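Local atomic coordinates of cysteine hydrolase (Staphylococcus aureus, PDB entry 6KUA), a protein that hydrolyses nicotinamide to nicotinic acid and ammonia, as a zinc-containing nicotinamidase of the isochorismatase-like cysteine hydrolase family. Residues A[7-12]-A[139-144]; A[37-42]-A[47-52]; A[100-105]-A[111-116]. All blocks are in the same frame, centred on the assembly; numbering follows the deposited sequence.

Contact 1 of 3, residues A[7-12]-A[139-144]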
ATOM      1  N   LEU A   7      11.497  -6.963  15.379  1.00 21.50           N
ATOM      2  CA  LEU A   7      11.998  -6.710  14.031  1.00 20.73           C
ATOM      3  C   LEU A   7      13.479  -6.380  14.131  1.00 17.50           C
ATOM      4  O   LEU A   7      13.848  -5.366  14.736  1.00 18.58           O
ATOM      5  CB  LEU A   7      11.236  -5.562  13.358  1.00 18.47           C
ATOM      6  CG  LEU A   7       9.707  -5.634  13.349  1.00 19.02           C
ATOM      7  CD1 LEU A   7       9.077  -4.499  12.519  1.00 15.37           C
ATOM      8  CD2 LEU A   7       9.220  -6.994  12.855  1.00 21.10           C
ATOM      9  N   VAL A   8      14.317  -7.229  13.538  1.00 19.47           N
ATOM     10  CA  VAL A   8      15.769  -7.044  13.533  1.00 23.06           C
ATOM     11  C   VAL A   8      16.165  -6.548  12.151  1.00 21.17           C
ATOM     12  O   VAL A   8      16.172  -7.315  11.181  1.00 20.55           O
ATOM     13  CB  VAL A   8      16.513  -8.333  13.895  1.00 19.83           C
ATOM     14  CG1 VAL A   8      18.028  -8.084  13.921  1.00 21.94           C
ATOM     15  CG2 VAL A   8      16.008  -8.848  15.235  1.00 21.90           C
ATOM     16  N   VAL A   9      16.498  -5.264  12.063  1.00 22.66           N
ATOM     17  CA  VAL A   9      16.677  -4.581  10.783  1.00 22.32           C
ATOM     18  C   VAL A   9      18.159  -4.536  10.418  1.00 26.17           C
ATOM     19  O   VAL A   9      18.978  -3.963  11.150  1.00 24.61           O
ATOM     20  CB  VAL A   9      16.073  -3.168  10.826  1.00 24.73           C
ATOM     21  CG1 VAL A   9      16.189  -2.499   9.468  1.00 26.75           C
ATOM     22  CG2 VAL A   9      14.608  -3.241  11.258  1.00 20.08           C
ATOM     23  N   ASP A  10      18.490  -5.174   9.289  1.00 23.96           N
ATOM     24  CA  ASP A  10      19.763  -5.017   8.570  1.00 34.21           C
ATOM     25  C   ASP A  10      21.000  -5.186   9.451  1.00 33.55           C
ATOM     26  O   ASP A  10      21.982  -4.447   9.326  1.00 32.11           O
ATOM     27  CB  ASP A  10      19.802  -3.674   7.845  1.00 32.49           C
ATOM     28  CG  ASP A  10      19.081  -3.729   6.530  1.00 39.21           C
ATOM     29  OD1 ASP A  10      19.387  -4.644   5.731  1.00 41.01           O
ATOM     30  OD2 ASP A  10      18.189  -2.884   6.301  1.00 42.77           O
ATOM     31  N   TYR A  11      20.986  -6.198  10.319  1.00 32.29           N
ATOM     32  CA  TYR A  11      22.136  -6.441  11.192  1.00 30.09           C
ATOM     33  C   TYR A  11      23.126  -7.401  10.530  1.00 33.65           C
ATOM     34  O   TYR A  11      23.424  -8.482  11.031  1.00 33.82           O
ATOM     35  CB  TYR A  11      21.681  -6.968  12.543  1.00 28.88           C
ATOM     36  CG  TYR A  11      22.721  -6.706  13.594  1.00 31.51           C
ATOM     37  CD1 TYR A  11      22.913  -5.427  14.086  1.00 30.60           C
ATOM     38  CD2 TYR A  11      23.552  -7.724  14.049  1.00 35.99           C
ATOM     39  CE1 TYR A  11      23.874  -5.164  15.029  1.00 35.63           C
ATOM     40  CE2 TYR A  11      24.530  -7.475  14.992  1.00 37.46           C
ATOM     41  CZ  TYR A  11      24.684  -6.192  15.478  1.00 39.74           C
ATOM     42  OH  TYR A  11      25.634  -5.926  16.424  1.00 39.34           O
ATOM     43  N   SER A  12      23.641  -6.974   9.383  1.00 37.09           N
ATOM     44  CA  SER A  12      24.490  -7.799   8.537  1.00 42.33           C
ATOM     45  C   SER A  12      25.956  -7.413   8.676  1.00 43.18           C
ATOM     46  O   SER A  12      26.300  -6.310   9.113  1.00 39.86           O
ATOM     47  CB  SER A  12      24.078  -7.673   7.073  1.00 42.61           C
ATOM     48  OG  SER A  12      24.555  -6.459   6.534  1.00 41.10           O
ATOM     49  N   LEU A 139      14.254   4.051  11.070  1.00 19.64           N
ATOM     50  CA  LEU A 139      13.306   5.162  10.994  1.00 18.39           C
ATOM     51  C   LEU A 139      12.216   4.888   9.963  1.00 16.12           C
ATOM     52  O   LEU A 139      11.021   5.033  10.248  1.00 16.98           O
ATOM     53  CB  LEU A 139      14.053   6.461  10.644  1.00 18.42           C
ATOM     54  CG  LEU A 139      13.175   7.632  10.170  1.00 18.11           C
ATOM     55  CD1 LEU A 139      12.452   8.248  11.346  1.00 15.54           C
ATOM     56  CD2 LEU A 139      13.987   8.718   9.416  1.00 16.42           C
ATOM     57  N   HIS A 140      12.616   4.502   8.746  1.00 15.63           N
ATOM     58  CA  HIS A 140      11.637   4.223   7.700  1.00 17.42           C
ATOM     59  C   HIS A 140      10.719   3.072   8.100  1.00 16.59           C
ATOM     60  O   HIS A 140       9.511   3.112   7.838  1.00 18.42           O
ATOM     61  CB  HIS A 140      12.342   3.912   6.377  1.00 12.91           C
ATOM     62  CG  HIS A 140      13.001   5.102   5.739  1.00 18.97           C
ATOM     63  ND1 HIS A 140      13.064   5.268   4.372  1.00 17.84           N
ATOM     64  CD2 HIS A 140      13.649   6.169   6.275  1.00 18.71           C
ATOM     65  CE1 HIS A 140      13.717   6.384   4.090  1.00 19.08           C
ATOM     66  NE2 HIS A 140      14.077   6.953   5.224  1.00 17.49           N
ATOM     67  N   THR A 141      11.285   2.022   8.700  1.00 15.99           N
ATOM     68  CA  THR A 141      10.463   0.925   9.196  1.00 16.45           C
ATOM     69  C   THR A 141       9.512   1.409  10.283  1.00 14.76           C
ATOM     70  O   THR A 141       8.328   1.068  10.267  1.00 16.18           O
ATOM     71  CB  THR A 141      11.361  -0.202   9.716  1.00 18.27           C
ATOM     72  OG1 THR A 141      12.143  -0.718   8.633  1.00 17.12           O
ATOM     73  CG2 THR A 141      10.533  -1.343  10.343  1.00 15.01           C
ATOM     74  N   ALA A 142      10.010   2.235  11.219  1.00 15.14           N
ATOM     75  CA  ALA A 142       9.166   2.724  12.313  1.00 16.70           C
ATOM     76  C   ALA A 142       8.006   3.573  11.799  1.00 16.12           C
ATOM     77  O   ALA A 142       6.886   3.482  12.315  1.00 17.79           O
ATOM     78  CB  ALA A 142      10.007   3.528  13.311  1.00 16.85           C
ATOM     79  N   ILE A 143       8.251   4.387  10.768  1.00 17.32           N
ATOM     80  CA  ILE A 143       7.206   5.250  10.218  1.00 17.67           C
ATOM     81  C   ILE A 143       6.094   4.423   9.584  1.00 18.87           C
ATOM     82  O   ILE A 143       4.907   4.707   9.782  1.00 19.07           O
ATOM     83  CB  ILE A 143       7.806   6.244   9.207  1.00 19.95           C
ATOM     84  CG1 ILE A 143       8.648   7.280   9.945  1.00 16.19           C
ATOM     85  CG2 ILE A 143       6.682   6.910   8.394  1.00 18.92           C
ATOM     86  CD1 ILE A 143       9.596   8.009   9.062  1.00 15.76           C
ATOM     87  N   SER A 144       6.451   3.377   8.835  1.00 18.79           N
ATOM     88  CA  SER A 144       5.424   2.504   8.278  1.00 20.04           C
ATOM     89  C   SER A 144       4.669   1.750   9.370  1.00 19.45           C
ATOM     90  O   SER A 144       3.451   1.573   9.270  1.00 17.93           O
ATOM     91  CB  SER A 144       6.043   1.515   7.294  1.00 21.17           C
ATOM     92  OG  SER A 144       6.095   2.119   6.013  1.00 30.69           O
TER
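The hydroxyl oxygen of T141, OG1, lies 4.4 Å from V9 CG2 but makes its polar bonds elsewhere: it is hydrogen-bonded to the backbone O of C137, one turn earlier in the same helix, and to S109 OG. T141 therefore divides its labour between its two branches. With chi1 at -63°, OG1 sits beside the backbone N, where it can reach back along the helix, while CG2 stands anti to that N. From there the methyl of T141 meets L7 CD1 at 4.1 Å, and the two side chains approach each other at a slant. L7 is extended in its second torsion (chi2 -174°), which carries CD1 away from the strand toward the helix. V9, two residues on and on the same side of strand 4-9, brings CG2 up to the hydroxyl.

The backbones stay well separated, V9 CA and T141 CA being 8.5 Å apart, and the contact buries just 99 Å² in all. This is one central strand of a parallel sheet facing helix 137-147, which covers one side of it in the three-layer alpha/beta fold of the isochorismatase family. F110 and S109 fill in around the same spot, and the neighbouring H140 turns to H173 of the second subunit.

C137, whose O is bonded to T141, is probably the cysteine of the Asp-Lys-Cys triad usual in this family. All the touching residues are buried and T141's hydroxyl is satisfied within its own helix and by S109; the strand offers only methyl groups to it, so the contact is one of van der Waals fit.

Contact 2 of 3, residues A[37-42]-A[47-52]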
ATOM      1  N   SER A  37      20.060 -10.637  23.382  1.00 30.64           N
ATOM      2  CA  SER A  37      19.172 -10.839  24.509  1.00 28.65           C
ATOM      3  C   SER A  37      17.720 -10.500  24.185  1.00 33.00           C
ATOM      4  O   SER A  37      16.820 -11.031  24.844  1.00 28.02           O
ATOM      5  CB  SER A  37      19.667 -10.035  25.716  1.00 34.94           C
ATOM      6  OG  SER A  37      19.106  -8.739  25.743  1.00 41.97           O
ATOM      7  N   ARG A  38      17.452  -9.643  23.196  1.00 30.56           N
ATOM      8  CA  ARG A  38      16.052  -9.430  22.826  1.00 32.07           C
ATOM      9  C   ARG A  38      15.508 -10.643  22.085  1.00 25.79           C
ATOM     10  O   ARG A  38      14.356 -11.039  22.287  1.00 30.62           O
ATOM     11  CB  ARG A  38      15.888  -8.169  21.965  1.00 28.30           C
ATOM     12  CG  ARG A  38      16.293  -6.863  22.629  1.00 31.69           C
ATOM     13  CD  ARG A  38      15.738  -6.720  24.036  1.00 34.78           C
ATOM     14  NE  ARG A  38      14.284  -6.682  24.026  1.00 34.71           N
ATOM     15  CZ  ARG A  38      13.508  -7.255  24.938  1.00 34.20           C
ATOM     16  NH1 ARG A  38      14.049  -7.916  25.958  1.00 31.21           N
ATOM     17  NH2 ARG A  38      12.188  -7.165  24.823  1.00 31.51           N
ATOM     18  N   ILE A  39      16.335 -11.246  21.230  1.00 28.01           N
ATOM     19  CA  ILE A  39      15.927 -12.443  20.500  1.00 28.58           C
ATOM     20  C   ILE A  39      15.604 -13.565  21.478  1.00 30.42           C
ATOM     21  O   ILE A  39      14.570 -14.235  21.365  1.00 30.85           O
ATOM     22  CB  ILE A  39      17.019 -12.856  19.496  1.00 28.26           C
ATOM     23  CG1 ILE A  39      17.208 -11.763  18.444  1.00 27.17           C
ATOM     24  CG2 ILE A  39      16.667 -14.183  18.816  1.00 23.98           C
ATOM     25  CD1 ILE A  39      18.424 -11.969  17.574  1.00 27.38           C
ATOM     26  N   ASN A  40      16.471 -13.766  22.473  1.00 33.40           N
ATOM     27  CA  ASN A  40      16.222 -14.809  23.461  1.00 31.15           C
ATOM     28  C   ASN A  40      14.955 -14.525  24.249  1.00 33.29           C
ATOM     29  O   ASN A  40      14.195 -15.448  24.563  1.00 33.69           O
ATOM     30  CB  ASN A  40      17.419 -14.943  24.399  1.00 29.49           C
ATOM     31  CG  ASN A  40      18.560 -15.706  23.762  1.00 33.03           C
ATOM     32  OD1 ASN A  40      18.343 -16.730  23.128  1.00 36.47           O
ATOM     33  ND2 ASN A  40      19.778 -15.208  23.915  1.00 33.32           N
ATOM     34  N   ASP A  41      14.706 -13.254  24.576  1.00 31.83           N
ATOM     35  CA  ASP A  41      13.480 -12.902  25.288  1.00 32.48           C
ATOM     36  C   ASP A  41      12.245 -13.324  24.499  1.00 28.74           C
ATOM     37  O   ASP A  41      11.381 -14.046  25.004  1.00 28.61           O
ATOM     38  CB  ASP A  41      13.448 -11.398  25.561  1.00 35.05           C
ATOM     39  CG  ASP A  41      12.334 -11.003  26.519  1.00 37.36           C
ATOM     40  OD1 ASP A  41      12.550 -11.081  27.744  1.00 47.40           O
ATOM     41  OD2 ASP A  41      11.240 -10.607  26.057  1.00 42.77           O
ATOM     42  N   PHE A  42      12.142 -12.863  23.253  1.00 28.99           N
ATOM     43  CA  PHE A  42      11.005 -13.229  22.413  1.00 27.41           C
ATOM     44  C   PHE A  42      10.924 -14.735  22.210  1.00 26.80           C
ATOM     45  O   PHE A  42       9.836 -15.313  22.262  1.00 27.48           O
ATOM     46  CB  PHE A  42      11.102 -12.508  21.063  1.00 24.60           C
ATOM     47  CG  PHE A  42      10.600 -11.086  21.106  1.00 23.97           C
ATOM     48  CD1 PHE A  42      11.339 -10.093  21.753  1.00 22.99           C
ATOM     49  CD2 PHE A  42       9.379 -10.746  20.533  1.00 21.99           C
ATOM     50  CE1 PHE A  42      10.878  -8.786  21.807  1.00 24.58           C
ATOM     51  CE2 PHE A  42       8.911  -9.431  20.583  1.00 24.49           C
ATOM     52  CZ  PHE A  42       9.664  -8.455  21.223  1.00 22.94           C
ATOM     53  N   ASP A  47       7.401 -15.836  20.973  1.00 31.30           N
ATOM     54  CA  ASP A  47       6.988 -14.685  20.188  1.00 26.98           C
ATOM     55  C   ASP A  47       7.735 -14.659  18.857  1.00 23.80           C
ATOM     56  O   ASP A  47       8.772 -15.300  18.676  1.00 25.42           O
ATOM     57  CB  ASP A  47       7.243 -13.393  20.955  1.00 27.24           C
ATOM     58  CG  ASP A  47       6.271 -13.198  22.117  1.00 35.37           C
ATOM     59  OD1 ASP A  47       5.113 -13.655  22.019  1.00 34.83           O
ATOM     60  OD2 ASP A  47       6.668 -12.582  23.133  1.00 38.84           O
ATOM     61  N   HIS A  48       7.198 -13.907  17.908  1.00 25.26           N
ATOM     62  CA  HIS A  48       7.706 -13.962  16.554  1.00 22.18           C
ATOM     63  C   HIS A  48       8.852 -12.982  16.361  1.00 22.25           C
ATOM     64  O   HIS A  48       8.823 -11.865  16.877  1.00 22.85           O
ATOM     65  CB  HIS A  48       6.574 -13.694  15.567  1.00 20.18           C
ATOM     66  CG  HIS A  48       5.599 -14.818  15.503  1.00 26.36           C
ATOM     67  ND1 HIS A  48       5.801 -15.928  14.707  1.00 24.66           N
ATOM     68  CD2 HIS A  48       4.450 -15.047  16.192  1.00 22.59           C
ATOM     69  CE1 HIS A  48       4.801 -16.773  14.882  1.00 27.61           C
ATOM     70  NE2 HIS A  48       3.971 -16.264  15.780  1.00 22.41           N
ATOM     71  N   ILE A  49       9.867 -13.421  15.622  1.00 24.22           N
ATOM     72  CA  ILE A  49      11.064 -12.637  15.352  1.00 19.69           C
ATOM     73  C   ILE A  49      11.271 -12.604  13.848  1.00 21.85           C
ATOM     74  O   ILE A  49      11.326 -13.657  13.202  1.00 23.37           O
ATOM     75  CB  ILE A  49      12.312 -13.214  16.047  1.00 22.92           C
ATOM     76  CG1 ILE A  49      12.062 -13.394  17.547  1.00 23.34           C
ATOM     77  CG2 ILE A  49      13.485 -12.292  15.834  1.00 21.73           C
ATOM     78  CD1 ILE A  49      12.670 -14.645  18.124  1.00 22.95           C
ATOM     79  N   PHE A  50      11.405 -11.398  13.298  1.00 22.20           N
ATOM     80  CA  PHE A  50      11.582 -11.192  11.865  1.00 19.67           C
ATOM     81  C   PHE A  50      12.950 -10.568  11.647  1.00 23.80           C
ATOM     82  O   PHE A  50      13.241  -9.499  12.198  1.00 22.88           O
ATOM     83  CB  PHE A  50      10.475 -10.305  11.290  1.00 20.21           C
ATOM     84  CG  PHE A  50       9.090 -10.876  11.440  1.00 19.39           C
ATOM     85  CD1 PHE A  50       8.445 -10.863  12.671  1.00 21.39           C
ATOM     86  CD2 PHE A  50       8.423 -11.411  10.339  1.00 25.06           C
ATOM     87  CE1 PHE A  50       7.160 -11.395  12.821  1.00 20.62           C
ATOM     88  CE2 PHE A  50       7.131 -11.941  10.468  1.00 23.11           C
ATOM     89  CZ  PHE A  50       6.497 -11.934  11.705  1.00 24.91           C
ATOM     90  N   PHE A  51      13.799 -11.252  10.876  1.00 21.98           N
ATOM     91  CA  PHE A  51      15.072 -10.702  10.437  1.00 23.15           C
ATOM     92  C   PHE A  51      14.872 -10.105   9.047  1.00 25.95           C
ATOM     93  O   PHE A  51      14.534 -10.827   8.101  1.00 25.86           O
ATOM     94  CB  PHE A  51      16.161 -11.779  10.442  1.00 26.02           C
ATOM     95  CG  PHE A  51      16.492 -12.299  11.821  1.00 23.17           C
ATOM     96  CD1 PHE A  51      15.753 -13.320  12.385  1.00 25.22           C
ATOM     97  CD2 PHE A  51      17.537 -11.750  12.552  1.00 22.21           C
ATOM     98  CE1 PHE A  51      16.052 -13.800  13.670  1.00 26.26           C
ATOM     99  CE2 PHE A  51      17.843 -12.213  13.814  1.00 25.30           C
ATOM    100  CZ  PHE A  51      17.101 -13.243  14.378  1.00 25.93           C
ATOM    101  N   LEU A  52      15.027  -8.785   8.943  1.00 23.90           N
ATOM    102  CA  LEU A  52      14.748  -8.037   7.723  1.00 25.22           C
ATOM    103  C   LEU A  52      16.064  -7.575   7.116  1.00 28.48           C
ATOM    104  O   LEU A  52      16.841  -6.883   7.779  1.00 26.99           O
ATOM    105  CB  LEU A  52      13.840  -6.846   8.016  1.00 24.30           C
ATOM    106  CG  LEU A  52      12.458  -7.364   8.396  1.00 26.38           C
ATOM    107  CD1 LEU A  52      11.996  -6.768   9.719  1.00 25.65           C
ATOM    108  CD2 LEU A  52      11.487  -7.067   7.271  1.00 31.85           C
TER
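F42 lies against segment 47-52 from its CB out to one ring atom, CD2. F42 CB rests on I49, 3.8 Å from I49 CG1. Further out, CG approaches the beta carbon of D47, and F42 CD2 comes to 3.4 Å from that same D47 CB; F42 CD2 also passes 3.9 Å from H48 O. The ring takes these neighbours obliquely, and its plane is turned 68° from the D47 carboxylate. The ring as a whole makes a cation-pi interaction with R4.

The backbone of F42 adds the one hydrogen bond between the segments: D47 N donates to F42 O over 2.8 Å. It is bent, with 138° at the hydrogen, and the donor is tilted 32° from the carbonyl plane, as fits a tight return from helix to strand. Here the beta-alpha-beta crossover comes home: strand 4-9 leads through helix 32-44 into strand 48-54, its parallel neighbour, and the axes of the segments 37-42 and 48-52 approach to 8.7 Å.

One turn earlier, I39 continues the hydrophobic seam. I39 CG2 meets I49 CD1 at 4.1 Å, while I39 CD1 reaches the edge of the F51 ring, 3.7 Å from F51 CZ. I39 also touches L6 of the adjacent strand, as well as L89 and I93 of helix 84-93.

The carboxylates of D41 and D47 hold their OD2 atoms 5.8 Å apart, and R4 answers both, through NH2 to D41 and NE to D47, so the guanidinium probably offsets their mutual repulsion beside the F42 ring.

Contact 3 of 3, residues A[100-105]-A[111-116]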
ATOM      1  N   HIS A 100      11.439 -15.693  11.239  1.00 23.29           N
ATOM      2  CA  HIS A 100      11.212 -15.383   9.832  1.00 23.73           C
ATOM      3  C   HIS A 100      12.338 -14.527   9.285  1.00 23.64           C
ATOM      4  O   HIS A 100      12.907 -13.679   9.984  1.00 22.60           O
ATOM      5  CB  HIS A 100       9.894 -14.646   9.609  1.00 25.79           C
ATOM      6  CG  HIS A 100       8.761 -15.212  10.400  1.00 29.04           C
ATOM      7  ND1 HIS A 100       7.793 -16.016   9.839  1.00 31.41           N
ATOM      8  CD2 HIS A 100       8.458 -15.115  11.716  1.00 24.89           C
ATOM      9  CE1 HIS A 100       6.930 -16.375  10.774  1.00 34.12           C
ATOM     10  NE2 HIS A 100       7.315 -15.847  11.922  1.00 30.84           N
ATOM     11  N   PHE A 101      12.626 -14.749   8.008  1.00 25.00           N
ATOM     12  CA  PHE A 101      13.658 -14.025   7.291  1.00 26.45           C
ATOM     13  C   PHE A 101      13.019 -13.442   6.045  1.00 27.71           C
ATOM     14  O   PHE A 101      12.445 -14.180   5.241  1.00 26.98           O
ATOM     15  CB  PHE A 101      14.824 -14.943   6.938  1.00 26.64           C
ATOM     16  CG  PHE A 101      16.068 -14.211   6.556  1.00 27.75           C
ATOM     17  CD1 PHE A 101      16.202 -13.674   5.284  1.00 28.51           C
ATOM     18  CD2 PHE A 101      17.105 -14.058   7.466  1.00 30.00           C
ATOM     19  CE1 PHE A 101      17.364 -12.999   4.914  1.00 35.08           C
ATOM     20  CE2 PHE A 101      18.264 -13.384   7.115  1.00 30.43           C
ATOM     21  CZ  PHE A 101      18.398 -12.861   5.829  1.00 33.14           C
ATOM     22  N   ILE A 102      13.107 -12.128   5.893  1.00 26.95           N
ATOM     23  CA  ILE A 102      12.366 -11.405   4.871  1.00 26.60           C
ATOM     24  C   ILE A 102      13.364 -10.534   4.122  1.00 24.03           C
ATOM     25  O   ILE A 102      14.084  -9.751   4.750  1.00 26.27           O
ATOM     26  CB  ILE A 102      11.248 -10.551   5.494  1.00 30.92           C
ATOM     27  CG1 ILE A 102      10.156 -11.456   6.079  1.00 30.53           C
ATOM     28  CG2 ILE A 102      10.676  -9.558   4.486  1.00 29.00           C
ATOM     29  CD1 ILE A 102       8.920 -10.718   6.473  1.00 30.14           C
ATOM     30  N   ASP A 103      13.435 -10.699   2.794  1.00 28.12           N
ATOM     31  CA  ASP A 103      14.216  -9.807   1.939  1.00 28.42           C
ATOM     32  C   ASP A 103      13.425  -8.543   1.640  1.00 22.50           C
ATOM     33  O   ASP A 103      12.225  -8.600   1.358  1.00 29.89           O
ATOM     34  CB  ASP A 103      14.571 -10.470   0.604  1.00 31.72           C
ATOM     35  CG  ASP A 103      15.361 -11.745   0.760  1.00 40.30           C
ATOM     36  OD1 ASP A 103      16.331 -11.785   1.558  1.00 41.72           O
ATOM     37  OD2 ASP A 103      15.018 -12.712   0.048  1.00 45.45           O
ATOM     38  N   LYS A 104      14.098  -7.402   1.692  1.00 21.82           N
ATOM     39  CA  LYS A 104      13.466  -6.123   1.401  1.00 24.30           C
ATOM     40  C   LYS A 104      14.296  -5.382   0.363  1.00 27.63           C
ATOM     41  O   LYS A 104      15.500  -5.613   0.238  1.00 30.56           O
ATOM     42  CB  LYS A 104      13.299  -5.259   2.669  1.00 26.86           C
ATOM     43  CG  LYS A 104      14.591  -4.828   3.357  1.00 25.47           C
ATOM     44  CD  LYS A 104      14.257  -4.132   4.669  1.00 25.69           C
ATOM     45  CE  LYS A 104      15.489  -3.691   5.439  1.00 30.18           C
ATOM     46  NZ  LYS A 104      16.084  -2.437   4.917  1.00 28.56           N
ATOM     47  N   THR A 105      13.630  -4.517  -0.412  1.00 22.91           N
ATOM     48  CA  THR A 105      14.279  -3.802  -1.504  1.00 26.39           C
ATOM     49  C   THR A 105      14.484  -2.318  -1.216  1.00 29.20           C
ATOM     50  O   THR A 105      15.219  -1.658  -1.958  1.00 25.48           O
ATOM     51  CB  THR A 105      13.484  -3.974  -2.819  1.00 33.15           C
ATOM     52  OG1 THR A 105      12.132  -3.498  -2.670  1.00 23.46           O
ATOM     53  CG2 THR A 105      13.458  -5.458  -3.256  1.00 26.10           C
ATOM     54  N   PHE A 111       7.950  -2.053   2.902  1.00 19.79           N
ATOM     55  CA  PHE A 111       7.706  -1.712   1.505  1.00 22.18           C
ATOM     56  C   PHE A 111       7.952  -2.911   0.603  1.00 17.14           C
ATOM     57  O   PHE A 111       9.028  -3.512   0.635  1.00 17.60           O
ATOM     58  CB  PHE A 111       8.576  -0.541   1.069  1.00 20.10           C
ATOM     59  CG  PHE A 111       8.250  -0.067  -0.311  1.00 24.15           C
ATOM     60  CD1 PHE A 111       7.136   0.723  -0.534  1.00 22.14           C
ATOM     61  CD2 PHE A 111       9.015  -0.471  -1.395  1.00 20.66           C
ATOM     62  CE1 PHE A 111       6.812   1.139  -1.813  1.00 27.22           C
ATOM     63  CE2 PHE A 111       8.690  -0.057  -2.682  1.00 21.67           C
ATOM     64  CZ  PHE A 111       7.598   0.742  -2.886  1.00 24.01           C
ATOM     65  N   GLY A 112       6.949  -3.269  -0.193  1.00 19.13           N
ATOM     66  CA  GLY A 112       7.076  -4.387  -1.112  1.00 21.46           C
ATOM     67  C   GLY A 112       7.313  -5.738  -0.464  1.00 23.15           C
ATOM     68  O   GLY A 112       7.766  -6.666  -1.138  1.00 21.30           O
ATOM     69  N   THR A 113       7.017  -5.884   0.823  1.00 20.03           N
ATOM     70  CA  THR A 113       7.191  -7.136   1.542  1.00 22.63           C
ATOM     71  C   THR A 113       5.860  -7.598   2.123  1.00 20.69           C
ATOM     72  O   THR A 113       4.899  -6.828   2.187  1.00 19.81           O
ATOM     73  CB  THR A 113       8.213  -6.997   2.681  1.00 22.05           C
ATOM     74  OG1 THR A 113       7.589  -6.280   3.757  1.00 17.56           O
ATOM     75  CG2 THR A 113       9.508  -6.277   2.195  1.00 17.60           C
ATOM     76  N   PRO A 114       5.761  -8.859   2.529  1.00 20.52           N
ATOM     77  CA  PRO A 114       4.536  -9.323   3.187  1.00 21.17           C
ATOM     78  C   PRO A 114       4.543  -9.122   4.705  1.00 20.83           C
ATOM     79  O   PRO A 114       3.764  -9.768   5.414  1.00 23.93           O
ATOM     80  CB  PRO A 114       4.506 -10.809   2.834  1.00 23.71           C
ATOM     81  CG  PRO A 114       5.964 -11.184   2.752  1.00 24.97           C
ATOM     82  CD  PRO A 114       6.679  -9.973   2.215  1.00 20.93           C
ATOM     83  N   LEU A 115       5.409  -8.243   5.215  1.00 19.42           N
ATOM     84  CA  LEU A 115       5.588  -8.138   6.665  1.00 19.40           C
ATOM     85  C   LEU A 115       4.275  -7.811   7.371  1.00 18.67           C
ATOM     86  O   LEU A 115       3.900  -8.476   8.340  1.00 18.92           O
ATOM     87  CB  LEU A 115       6.650  -7.093   6.995  1.00 21.31           C
ATOM     88  CG  LEU A 115       6.881  -6.887   8.500  1.00 19.41           C
ATOM     89  CD1 LEU A 115       7.374  -8.190   9.155  1.00 17.50           C
ATOM     90  CD2 LEU A 115       7.874  -5.735   8.728  1.00 20.38           C
ATOM     91  N   ASP A 116       3.556  -6.793   6.900  1.00 19.23           N
ATOM     92  CA  ASP A 116       2.317  -6.402   7.570  1.00 19.64           C
ATOM     93  C   ASP A 116       1.328  -7.564   7.598  1.00 23.97           C
ATOM     94  O   ASP A 116       0.729  -7.865   8.644  1.00 21.31           O
ATOM     95  CB  ASP A 116       1.719  -5.175   6.875  1.00 22.98           C
ATOM     96  CG  ASP A 116       0.385  -4.734   7.470  1.00 25.90           C
ATOM     97  OD1 ASP A 116       0.228  -4.769   8.714  1.00 23.34           O
ATOM     98  OD2 ASP A 116      -0.509  -4.322   6.681  1.00 26.68           O
TER
HETATM   99  O   HOH W   1      10.851  -7.651  -0.971  1.00 28.59           O
HETATM  100  O   HOH W   2      11.504  -2.876   1.343  1.00 20.05           O
HETATM  101  O   HOH W   3      10.857  -5.036  -1.038  1.00 23.12           O
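I102 and T113 meet at the heart of this contact: the CG2 methyl of I102 lies 4.0 Å from T113 CB, the two side chains crossing at about a right angle. The other branch of I102 ends in CD1, which touches L115 CD1 at 4.0 Å. T113 CG2, anti to its own carbonyl carbon, is directed at the strand backbone, 3.7 Å from D103 O and close to K104 CB.

What fixes T113 is its hydroxyl. T113 OG1 receives the N-H of L115 in a nearly straight bond (3.3 Å, 162° at the hydrogen), an ST turn leading into helix 115-121, and is hydrogen-bonded to S109 O as well.

Around this apolar centre, waters bridge the segments. Water 1 donates to D103 O (2.9 Å) and to G112 O (3.2 Å), while water 3 pairs with T105 OG1 at 2.6 Å and donates to F111 O. Water 2 also donates to F111 O and accepts a weak bond from T105 N.

K104 leaves the contact after CB; its NZ forms a salt bridge with D10 OD2 and hydrogen bonds with the carbonyls of R106 and Y107, and the side chain lies about 7 Å from the zinc ion. The strand end carrying this lysine, probably the lysine of the family's triad, is thus seated on the loop by methyl contacts and bridging waters rather than direct hydrogen bonds.

How the contacts relate
From the N terminus, the central strand 4-9 opens contact 1, which is closed only by helix 137-147, so its loop spans most of the chain and encloses the other two. Contact 2 closes first, a short return from helix 32-44 into strand 48-54; contact 3 follows in series, another short return, from strand 99-104 toward helix 115-121. Neither crosses the other. Their strands lie side by side in one parallel sheet: V8 N reaches F50 O at 2.8 Å, and F51 N reaches H100 O at 2.7 Å. Contacts 1 and 3 also join where V9 CG1 packs on K104 CE (4.3 Å), and L115 packs against both L7 and F50.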